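Local structure of transcription termination factor NusA (Planctomyces limnophilus, 4MTN) at residues A[259-264]-A[304-309]. The protein probably takes part in both transcription termination and antitermination, binding the core RNA polymerase and the nascent RNA. Sequence-based numbering, arbitrary orientation.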
ATOM      1  N   PRO A 259     -25.068  -0.353  -1.674  1.00 57.76           N
ATOM      2  CA  PRO A 259     -25.880  -0.286  -0.451  1.00 58.94           C
ATOM      3  C   PRO A 259     -25.320  -1.141   0.686  1.00 55.92           C
ATOM      4  O   PRO A 259     -25.454  -0.771   1.853  1.00 58.35           O
ATOM      5  CB  PRO A 259     -27.241  -0.818  -0.904  1.00 53.08           C
ATOM      6  CG  PRO A 259     -27.294  -0.513  -2.352  1.00 53.58           C
ATOM      7  CD  PRO A 259     -25.893  -0.709  -2.846  1.00 60.34           C
ATOM      8  N   ASN A 260     -24.701  -2.266   0.342  1.00 51.32           N
ATOM      9  CA  ASN A 260     -24.069  -3.131   1.332  1.00 53.69           C
ATOM     10  C   ASN A 260     -22.905  -2.440   2.033  1.00 56.27           C
ATOM     11  O   ASN A 260     -22.707  -2.602   3.237  1.00 57.85           O
ATOM     12  CB  ASN A 260     -23.580  -4.425   0.676  1.00 55.66           C
ATOM     13  CG  ASN A 260     -24.717  -5.344   0.277  1.00 59.14           C
ATOM     14  OD1 ASN A 260     -25.889  -4.987   0.391  1.00 62.28           O
ATOM     15  ND2 ASN A 260     -24.374  -6.535  -0.199  1.00 57.59           N
ATOM     16  N   ALA A 261     -22.137  -1.670   1.269  1.00 55.70           N
ATOM     17  CA  ALA A 261     -20.978  -0.967   1.805  1.00 52.10           C
ATOM     18  C   ALA A 261     -21.397   0.289   2.567  1.00 51.49           C
ATOM     19  O   ALA A 261     -20.637   0.813   3.381  1.00 46.67           O
ATOM     20  CB  ALA A 261     -20.011  -0.611   0.684  1.00 52.51           C
HETATM   21  N   MSE A 262     -22.611   0.762   2.301  1.00 54.18           N
HETATM   22  CA  MSE A 262     -23.121   1.971   2.938  1.00 55.69           C
HETATM   23  C   MSE A 262     -23.780   1.680   4.284  1.00 60.25           C
HETATM   24  O   MSE A 262     -24.269   2.594   4.950  1.00 62.64           O
HETATM   25  CB  MSE A 262     -24.113   2.682   2.015  1.00 56.28           C
HETATM   26  CG  MSE A 262     -23.464   3.411   0.851  1.00 58.17           C
HETATM   27 SE   MSE A 262     -22.222   4.796   1.432  1.00 80.93          SE
HETATM   28  CE  MSE A 262     -23.464   5.909   2.442  1.00 72.59           C
ATOM     29  N   GLN A 263     -23.798   0.409   4.673  1.00 60.68           N
ATOM     30  CA  GLN A 263     -24.331   0.007   5.971  1.00 64.21           C
ATOM     31  C   GLN A 263     -23.555   0.693   7.094  1.00 69.27           C
ATOM     32  O   GLN A 263     -22.373   0.999   6.929  1.00 70.50           O
ATOM     33  CB  GLN A 263     -24.271  -1.516   6.126  1.00 64.56           C
ATOM     34  CG  GLN A 263     -25.243  -2.275   5.234  1.00 65.61           C
ATOM     35  CD  GLN A 263     -26.693  -2.067   5.632  1.00 67.26           C
ATOM     36  OE1 GLN A 263     -26.996  -1.778   6.790  1.00 68.57           O
ATOM     37  NE2 GLN A 263     -27.599  -2.214   4.671  1.00 66.60           N
ATOM     38  N   PRO A 264     -24.205   0.932   8.247  1.00 73.17           N
ATOM     39  CA  PRO A 264     -25.581   0.595   8.648  1.00 74.58           C
ATOM     40  C   PRO A 264     -26.679   1.386   7.934  1.00 76.53           C
ATOM     41  O   PRO A 264     -27.836   0.966   7.966  1.00 83.27           O
ATOM     42  CB  PRO A 264     -25.598   0.919  10.150  1.00 75.39           C
ATOM     43  CG  PRO A 264     -24.162   1.035  10.553  1.00 74.68           C
ATOM     44  CD  PRO A 264     -23.464   1.564   9.350  1.00 72.91           C
ATOM     45  N   LYS A 304     -13.557   3.366  -0.989  1.00 47.99           N
ATOM     46  CA  LYS A 304     -12.407   2.491  -1.193  1.00 51.76           C
ATOM     47  C   LYS A 304     -12.842   1.063  -1.500  1.00 54.28           C
ATOM     48  O   LYS A 304     -12.285   0.408  -2.380  1.00 57.52           O
ATOM     49  CB  LYS A 304     -11.498   2.487   0.039  1.00 55.49           C
ATOM     50  CG  LYS A 304     -10.588   3.690   0.186  1.00 61.45           C
ATOM     51  CD  LYS A 304      -9.356   3.318   1.004  1.00 66.21           C
ATOM     52  CE  LYS A 304      -8.635   4.543   1.538  1.00 72.10           C
ATOM     53  NZ  LYS A 304      -9.384   5.177   2.658  1.00 77.87           N
ATOM     54  N   LEU A 305     -13.842   0.590  -0.761  1.00 51.51           N
ATOM     55  CA  LEU A 305     -14.325  -0.780  -0.895  1.00 48.71           C
ATOM     56  C   LEU A 305     -14.940  -1.027  -2.269  1.00 48.88           C
ATOM     57  O   LEU A 305     -14.664  -2.042  -2.910  1.00 52.80           O
ATOM     58  CB  LEU A 305     -15.350  -1.088   0.198  1.00 44.27           C
ATOM     59  CG  LEU A 305     -15.711  -2.559   0.401  1.00 42.46           C
ATOM     60  CD1 LEU A 305     -14.532  -3.313   0.992  1.00 44.53           C
ATOM     61  CD2 LEU A 305     -16.937  -2.692   1.287  1.00 44.78           C
ATOM     62  N   VAL A 306     -15.772  -0.093  -2.714  1.00 46.57           N
ATOM     63  CA  VAL A 306     -16.442  -0.207  -4.004  1.00 51.09           C
ATOM     64  C   VAL A 306     -15.480   0.093  -5.152  1.00 55.87           C
ATOM     65  O   VAL A 306     -15.459  -0.614  -6.161  1.00 57.14           O
ATOM     66  CB  VAL A 306     -17.659   0.737  -4.084  1.00 55.94           C
ATOM     67  CG1 VAL A 306     -18.191   0.815  -5.506  1.00 59.69           C
ATOM     68  CG2 VAL A 306     -18.749   0.274  -3.128  1.00 59.35           C
ATOM     69  N   GLY A 307     -14.676   1.138  -4.987  1.00 56.15           N
ATOM     70  CA  GLY A 307     -13.737   1.544  -6.017  1.00 56.33           C
ATOM     71  C   GLY A 307     -14.253   2.725  -6.815  1.00 59.90           C
ATOM     72  O   GLY A 307     -13.697   3.079  -7.856  1.00 57.98           O
ATOM     73  N   TRP A 308     -15.327   3.333  -6.322  1.00 63.32           N
ATOM     74  CA  TRP A 308     -15.898   4.520  -6.946  1.00 65.76           C
ATOM     75  C   TRP A 308     -15.948   5.669  -5.948  1.00 65.71           C
ATOM     76  O   TRP A 308     -15.577   5.508  -4.785  1.00 64.67           O
ATOM     77  CB  TRP A 308     -17.303   4.228  -7.479  1.00 66.76           C
ATOM     78  CG  TRP A 308     -17.330   3.361  -8.703  1.00 71.41           C
ATOM     79  CD1 TRP A 308     -16.832   2.096  -8.824  1.00 72.24           C
ATOM     80  CD2 TRP A 308     -17.905   3.689  -9.974  1.00 75.93           C
ATOM     81  NE1 TRP A 308     -17.051   1.620 -10.094  1.00 74.25           N
ATOM     82  CE2 TRP A 308     -17.708   2.578 -10.820  1.00 77.76           C
ATOM     83  CE3 TRP A 308     -18.561   4.815 -10.480  1.00 77.07           C
ATOM     84  CZ2 TRP A 308     -18.145   2.562 -12.143  1.00 80.14           C
ATOM     85  CZ3 TRP A 308     -18.995   4.797 -11.794  1.00 79.42           C
ATOM     86  CH2 TRP A 308     -18.785   3.678 -12.610  1.00 80.50           C
ATOM     87  N   ASP A 309     -16.413   6.826  -6.405  1.00 65.43           N
ATOM     88  CA  ASP A 309     -16.584   7.976  -5.527  1.00 67.52           C
ATOM     89  C   ASP A 309     -18.051   8.116  -5.142  1.00 68.83           C
ATOM     90  O   ASP A 309     -18.904   8.355  -5.994  1.00 70.44           O
ATOM     91  CB  ASP A 309     -16.079   9.255  -6.199  1.00 73.63           C
ATOM     92  CG  ASP A 309     -16.338  10.493  -5.362  1.00 78.01           C
ATOM     93  OD1 ASP A 309     -15.659  10.666  -4.328  1.00 79.01           O
ATOM     94  OD2 ASP A 309     -17.218  11.295  -5.742  1.00 79.69           O
TER
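Ala-261 and Leu-305 bring the two backbones closest, their CA atoms 7.2 Å apart where the last turn of helix 254-261 faces the last turn of helix 297-306. A separation this short fits the small size of Ala-261, whose CB points at the other helix and makes both side-chain contacts. Ala-261 CB touches Leu-305 CD2 at 3.8 Å and Val-306 CG2 at 4.1 Å, so a single methyl meets one branch from each of two consecutive residues. Leu-305 CG sits anti to the backbone N (chi1 -166°), and chi2 (69°) then turns CD2 onto the Ala-261 methyl. In Val-306 the anti place is taken by CG1 (chi1 169°); CG2, beside the backbone N, does the touching. The pairs are purely apolar and bury a modest 94 Å² summed over both sides, with Ala-261 and Leu-305 both buried. Directly after Val-306 the chain leaves the helix at Gly-307, whose positive phi turns it toward strand 309-313. Ala-261 also packs on Ala-302 one turn earlier in helix 297-306, and Val-306 reaches Leu-257 and Val-258, extending the interface along both helices. This is helix-helix packing in the KH region of NusA: helix 254-261, within the NusA-like KH domain, meets helix 297-306, consistent with two tandem KH modules packing together. Leu-305 also packs against Ala-201 of strand 195-203, and its carbonyl O is hydrogen-bonded to Ser-199 OG on that strand.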